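Local coordinates for protein sortase B (Clostridium perfringens, PDB 5YFK) that probably works as a class B sortase, a cysteine transpeptidase that would cleave a sorting signal and join surface proteins to the cell wall, at residues G112-N117 and S209-V214; A122-F127 and A216-V221. The protein carries 1 engineered substitution. All blocks are in the same frame, centred on the assembly; numbering follows the deposited sequence.

Contact 1 (G112-N117 and S209-V214). Engineered in segment 209-214: S209 (natural residue Cys).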
loop_
_atom_site.group_PDB
_atom_site.type_symbol
_atom_site.label_atom_id
_atom_site.label_comp_id
_atom_site.label_asym_id
_atom_site.label_seq_id
_atom_site.Cartn_x
_atom_site.Cartn_y
_atom_site.Cartn_z
ATOM N N GLY A 112 -3.340 -1.694 -5.837
ATOM C CA GLY A 112 -4.794 -1.823 -5.845
ATOM C C GLY A 112 -5.420 -1.050 -6.979
ATOM O O GLY A 112 -4.810 -0.139 -7.520
ATOM N N HIS A 113 -6.638 -1.436 -7.334
ATOM C CA HIS A 113 -7.398 -0.810 -8.402
ATOM C C HIS A 113 -7.781 0.632 -8.048
ATOM O O HIS A 113 -8.018 0.957 -6.873
ATOM C CB HIS A 113 -8.686 -1.597 -8.668
ATOM C CG HIS A 113 -8.507 -2.776 -9.577
ATOM N ND1 HIS A 113 -8.024 -2.653 -10.862
ATOM C CD2 HIS A 113 -8.933 -4.056 -9.460
ATOM C CE1 HIS A 113 -8.138 -3.815 -11.486
ATOM N NE2 HIS A 113 -8.618 -4.698 -10.632
ATOM N N ASN A 114 -7.958 1.444 -9.097
ATOM C CA ASN A 114 -8.687 2.694 -9.011
ATOM C C ASN A 114 -9.774 2.680 -10.061
ATOM O O ASN A 114 -9.497 2.897 -11.231
ATOM C CB ASN A 114 -7.741 3.865 -9.246
ATOM C CG ASN A 114 -8.470 5.172 -9.530
ATOM O OD1 ASN A 114 -9.648 5.334 -9.184
ATOM N ND2 ASN A 114 -7.728 6.153 -10.018
ATOM N N MET A 115 -10.969 2.258 -9.663
ATOM C CA MET A 115 -12.018 1.967 -10.625
ATOM C C MET A 115 -13.018 3.119 -10.762
ATOM O O MET A 115 -14.041 2.987 -11.441
ATOM C CB MET A 115 -12.724 0.664 -10.245
ATOM C CG MET A 115 -11.917 -0.576 -10.598
ATOM S SD MET A 115 -12.870 -2.093 -10.438
ATOM C CE MET A 115 -14.229 -1.779 -11.567
ATOM N N ARG A 116 -12.649 4.277 -10.223
ATOM C CA ARG A 116 -13.323 5.546 -10.532
ATOM C C ARG A 116 -14.658 5.642 -9.808
ATOM O O ARG A 116 -15.407 6.591 -10.003
ATOM C CB ARG A 116 -13.529 5.720 -12.043
ATOM C CG ARG A 116 -12.239 5.949 -12.815
ATOM C CD ARG A 116 -12.360 7.113 -13.795
ATOM N NE ARG A 116 -11.896 8.379 -13.221
ATOM C CZ ARG A 116 -11.707 9.497 -13.920
ATOM N NH1 ARG A 116 -11.925 9.509 -15.232
ATOM N NH2 ARG A 116 -11.292 10.605 -13.311
ATOM N N ASN A 117 -14.881 4.736 -8.870
ATOM C CA ASN A 117 -16.054 4.796 -8.017
ATOM C C ASN A 117 -15.661 4.928 -6.548
ATOM O O ASN A 117 -16.381 4.472 -5.656
ATOM C CB ASN A 117 -16.881 3.535 -8.194
ATOM C CG ASN A 117 -16.267 2.352 -7.490
ATOM O OD1 ASN A 117 -15.104 2.038 -7.717
ATOM N ND2 ASN A 117 -16.960 1.844 -6.484
ATOM N N SER A 209 -3.760 2.817 -10.643
ATOM C CA SER A 209 -3.919 3.398 -11.959
ATOM C C SER A 209 -4.546 4.786 -11.893
ATOM O O SER A 209 -5.240 5.115 -10.936
ATOM C CB SER A 209 -4.722 2.464 -12.848
ATOM O OG SER A 209 -6.079 2.446 -12.455
ATOM N N GLY A 210 -4.192 5.648 -12.846
ATOM C CA GLY A 210 -4.843 6.938 -12.950
ATOM C C GLY A 210 -5.404 7.175 -14.341
ATOM O O GLY A 210 -5.250 6.341 -15.242
ATOM N N TYR A 211 -6.230 8.200 -14.454
ATOM C CA TYR A 211 -6.925 8.455 -15.710
ATOM C C TYR A 211 -6.645 9.817 -16.319
ATOM O O TYR A 211 -7.222 10.164 -17.349
ATOM C CB TYR A 211 -8.405 8.270 -15.490
ATOM C CG TYR A 211 -8.727 6.882 -15.072
ATOM C CD1 TYR A 211 -8.762 5.857 -16.005
ATOM C CD2 TYR A 211 -8.840 6.548 -13.726
ATOM C CE1 TYR A 211 -8.963 4.544 -15.624
ATOM C CE2 TYR A 211 -8.951 5.221 -13.333
ATOM C CZ TYR A 211 -9.093 4.234 -14.288
ATOM O OH TYR A 211 -9.354 2.927 -13.914
ATOM N N ASP A 212 -5.613 10.488 -15.830
ATOM C CA ASP A 212 -5.177 11.735 -16.455
ATOM C C ASP A 212 -4.687 11.531 -17.904
ATOM O O ASP A 212 -4.685 12.464 -18.699
ATOM C CB ASP A 212 -4.058 12.376 -15.648
ATOM C CG ASP A 212 -4.564 13.181 -14.500
ATOM O OD1 ASP A 212 -5.789 13.312 -14.377
ATOM O OD2 ASP A 212 -3.738 13.602 -13.663
ATOM N N PHE A 213 -4.050 10.390 -18.143
ATOM C CA PHE A 213 -3.539 10.029 -19.453
ATOM C C PHE A 213 -3.582 8.514 -19.538
ATOM O O PHE A 213 -3.691 7.836 -18.511
ATOM C CB PHE A 213 -2.115 10.566 -19.682
ATOM C CG PHE A 213 -1.114 10.197 -18.600
ATOM C CD1 PHE A 213 -0.807 11.100 -17.583
ATOM C CD2 PHE A 213 -0.353 9.041 -18.704
ATOM C CE1 PHE A 213 0.160 10.787 -16.626
ATOM C CE2 PHE A 213 0.649 8.747 -17.773
ATOM C CZ PHE A 213 0.845 9.585 -16.689
ATOM N N VAL A 214 -3.610 7.970 -20.750
ATOM C CA VAL A 214 -3.746 6.527 -20.884
ATOM C C VAL A 214 -2.555 5.770 -20.274
ATOM O O VAL A 214 -1.414 6.255 -20.279
ATOM C CB VAL A 214 -3.987 6.100 -22.357
ATOM C CG1 VAL A 214 -2.822 6.476 -23.238
ATOM C CG2 VAL A 214 -4.250 4.606 -22.435
HETATM O O HOH W 1 -7.407 0.181 -11.648
#
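Y211, in the chain that follows S209 and G210, bonds the loop 112-117 through its hydroxyl, which donates to the carbonyl of N114, OH to O 2.7 Å. The approach is almost in line with the carbonyl, and N114 O lies in the plane of the ring at its edge. N114 answers with its side chain: ND2 gives a hydrogen to S209 O at 2.8 Å, the bond leaving close to the amide plane but arriving tilted from the carbonyl plane. The side chains of N114 and Y211 slide past each other in opposite directions, their planes 74° apart, and each bonds a different main-chain carbonyl. CG of N114 sits anti to its backbone N (chi1 165°), which sends the amide across to the strand.

R116 lies over one face of the ring. Its CD stands 3.9 Å from the centroid of Y211 in a CH-pi contact, and a chain bent at chi2 and chi3 lays the guanidinium only 15° from the ring plane, out over CB of Y211.

S209 is engineered in place of the natural cysteine. Its OG is 2.7 Å from water 1, which also meets H113 ND1 in the imidazole plane and accepts from N114 N. Gripped at its O by Y211 and through ND2 by S209, N114 probably helps set the spacing of H113 and S209, the predicted catalytic positions.

Contact 2 (A122-F127 and A216-V221)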
loop_
_atom_site.group_PDB
_atom_site.type_symbol
_atom_site.label_atom_id
_atom_site.label_comp_id
_atom_site.label_asym_id
_atom_site.label_seq_id
_atom_site.Cartn_x
_atom_site.Cartn_y
_atom_site.Cartn_z
ATOM N N ALA A 122 -8.520 4.066 -5.143
ATOM C CA ALA A 122 -8.925 5.296 -5.840
ATOM C C ALA A 122 -8.352 6.520 -5.141
ATOM O O ALA A 122 -7.858 7.452 -5.779
ATOM C CB ALA A 122 -10.444 5.404 -5.902
ATOM N N GLN A 123 -8.465 6.553 -3.819
ATOM C CA GLN A 123 -8.116 7.772 -3.080
ATOM C C GLN A 123 -6.658 8.081 -2.967
ATOM O O GLN A 123 -6.291 9.193 -2.568
ATOM C CB GLN A 123 -8.809 7.808 -1.713
ATOM C CG GLN A 123 -10.294 8.019 -1.883
ATOM C CD GLN A 123 -10.977 8.494 -0.615
ATOM O OE1 GLN A 123 -10.347 8.606 0.450
ATOM N NE2 GLN A 123 -12.293 8.579 -0.680
ATOM N N ILE A 124 -5.803 7.193 -3.474
ATOM C CA ILE A 124 -4.388 7.557 -3.654
ATOM C C ILE A 124 -4.210 8.806 -4.520
ATOM O O ILE A 124 -3.323 9.650 -4.281
ATOM C CB ILE A 124 -3.601 6.376 -4.271
ATOM C CG1 ILE A 124 -3.622 5.161 -3.344
ATOM C CG2 ILE A 124 -2.198 6.809 -4.604
ATOM C CD1 ILE A 124 -3.027 5.331 -1.969
ATOM N N LYS A 125 -5.176 9.043 -5.394
ATOM C CA LYS A 125 -5.112 10.175 -6.322
ATOM C C LYS A 125 -5.225 11.528 -5.580
ATOM O O LYS A 125 -4.649 12.542 -6.018
ATOM C CB LYS A 125 -6.227 10.012 -7.356
ATOM C CG LYS A 125 -7.621 10.379 -6.857
ATOM C CD LYS A 125 -8.677 10.049 -7.899
ATOM C CE LYS A 125 -10.051 10.562 -7.489
ATOM N NZ LYS A 125 -10.229 11.977 -7.903
ATOM N N HIS A 126 -5.645 11.465 -4.322
ATOM C CA HIS A 126 -5.847 12.708 -3.560
ATOM C C HIS A 126 -4.493 13.278 -3.212
ATOM O O HIS A 126 -4.349 14.474 -2.988
ATOM C CB HIS A 126 -6.627 12.447 -2.284
ATOM C CG HIS A 126 -8.078 12.154 -2.493
ATOM N ND1 HIS A 126 -8.924 11.860 -1.446
ATOM C CD2 HIS A 126 -8.863 12.232 -3.597
ATOM C CE1 HIS A 126 -10.148 11.664 -1.913
ATOM N NE2 HIS A 126 -10.148 11.928 -3.206
ATOM N N PHE A 127 -3.478 12.421 -3.163
ATOM C CA PHE A 127 -2.146 12.867 -2.786
ATOM C C PHE A 127 -1.488 13.743 -3.842
ATOM O O PHE A 127 -0.513 14.444 -3.546
ATOM C CB PHE A 127 -1.283 11.658 -2.432
ATOM C CG PHE A 127 -1.616 11.077 -1.101
ATOM C CD1 PHE A 127 -1.241 11.743 0.057
ATOM C CD2 PHE A 127 -2.443 9.967 -0.996
ATOM C CE1 PHE A 127 -1.626 11.288 1.302
ATOM C CE2 PHE A 127 -2.821 9.488 0.251
ATOM C CZ PHE A 127 -2.374 10.120 1.402
ATOM N N ALA A 216 -1.809 5.673 -17.140
ATOM C CA ALA A 216 -1.230 6.396 -16.010
ATOM C C ALA A 216 -1.201 5.478 -14.799
ATOM O O ALA A 216 -2.068 4.604 -14.641
ATOM C CB ALA A 216 -2.015 7.655 -15.684
ATOM N N ARG A 217 -0.123 5.590 -14.045
ATOM C CA ARG A 217 -0.031 5.018 -12.724
ATOM C C ARG A 217 0.212 6.126 -11.730
ATOM O O ARG A 217 1.039 7.022 -11.964
ATOM C CB ARG A 217 1.113 4.015 -12.651
ATOM C CG ARG A 217 0.932 2.814 -13.531
ATOM C CD ARG A 217 -0.218 1.985 -13.054
ATOM N NE ARG A 217 -0.406 0.771 -13.822
ATOM C CZ ARG A 217 -1.281 0.621 -14.819
ATOM N NH1 ARG A 217 -2.011 1.644 -15.271
ATOM N NH2 ARG A 217 -1.375 -0.556 -15.415
ATOM N N ILE A 218 -0.439 6.025 -10.583
ATOM C CA ILE A 218 -0.170 6.983 -9.491
ATOM C C ILE A 218 0.532 6.272 -8.326
ATOM O O ILE A 218 0.175 5.173 -7.998
ATOM C CB ILE A 218 -1.487 7.591 -8.973
ATOM C CG1 ILE A 218 -2.322 8.138 -10.152
ATOM C CG2 ILE A 218 -1.221 8.684 -7.943
ATOM C CD1 ILE A 218 -3.709 8.619 -9.770
ATOM N N VAL A 219 1.586 6.895 -7.792
ATOM C CA VAL A 219 2.498 6.242 -6.849
ATOM C C VAL A 219 2.651 7.124 -5.614
ATOM O O VAL A 219 2.890 8.317 -5.726
ATOM C CB VAL A 219 3.898 6.001 -7.458
ATOM C CG1 VAL A 219 4.768 5.138 -6.545
ATOM C CG2 VAL A 219 3.793 5.377 -8.843
ATOM N N VAL A 220 2.547 6.505 -4.440
ATOM C CA VAL A 220 2.904 7.129 -3.196
ATOM C C VAL A 220 3.979 6.300 -2.473
ATOM O O VAL A 220 3.927 5.078 -2.463
ATOM C CB VAL A 220 1.686 7.312 -2.269
ATOM C CG1 VAL A 220 2.142 7.804 -0.901
ATOM C CG2 VAL A 220 0.713 8.329 -2.876
ATOM N N VAL A 221 5.058 6.967 -2.081
ATOM C CA VAL A 221 6.149 6.302 -1.359
ATOM C C VAL A 221 6.321 6.952 0.016
ATOM O O VAL A 221 6.278 8.182 0.169
ATOM C CB VAL A 221 7.485 6.367 -2.139
ATOM C CG1 VAL A 221 8.457 5.323 -1.637
ATOM C CG2 VAL A 221 7.250 6.161 -3.646
#
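I124 supplies the tight part of this contact, pressing its CG2 methyl down between two side chains of strand 216-221. That methyl is 3.7 Å from V220 CG2 and 4.0 Å from I218 CG2. It gets there because CG2 is the branch anti to the backbone N, while CG1 turns off beside the N. V220 CG2 serves twice, since F127 also leans on it: CB of F127 comes within 3.9 Å, the two side chains crossing at about a right angle, and the methyl approaches the ring obliquely. Beyond the segments, I152 of strand 146-159 touches both F127 and V220, and F132 packs edge-to-face with the F127 ring.

Toward solvent the fit is thinner. There K125 offers CB to I218 CD1 at 3.8 Å, and the rest of its chain runs away from the strand, carrying the ammonium group outward. I218 reaches this solvent side through an extended chain (chi2 173°).

No hydrogen bond crosses between the segments; three i to i+3 bonds run within the 3-10 segment, such as F127 N to I124 O at 3.0 Å. The seating of that segment on the sheet face bearing I218 and V220 therefore depends on the shape fit of apolar groups, chiefly methyls.

In the fold
The two contacts fasten successive pieces of the connection between strand 107-111 and helix 130-135 onto the neighbouring antiparallel strands 203-210 and 216-225 of the sortase sheet. Contact 1 is partly buried, with exposed residues at its outer side, and relies on directed hydrogen bonds, a water and an arginine over a ring. Contact 2 is largely buried, its centre about 10 Å from that of the chain against about 15 Å, and works through methyl packing. They meet directly in a probable backbone hydrogen bond, G210 N to A216 O at 3.0 Å. R217 NH1 also packs 3.7 Å from S209 CB, bringing the predicted transition-state stabiliser beside the predicted nucleophile position.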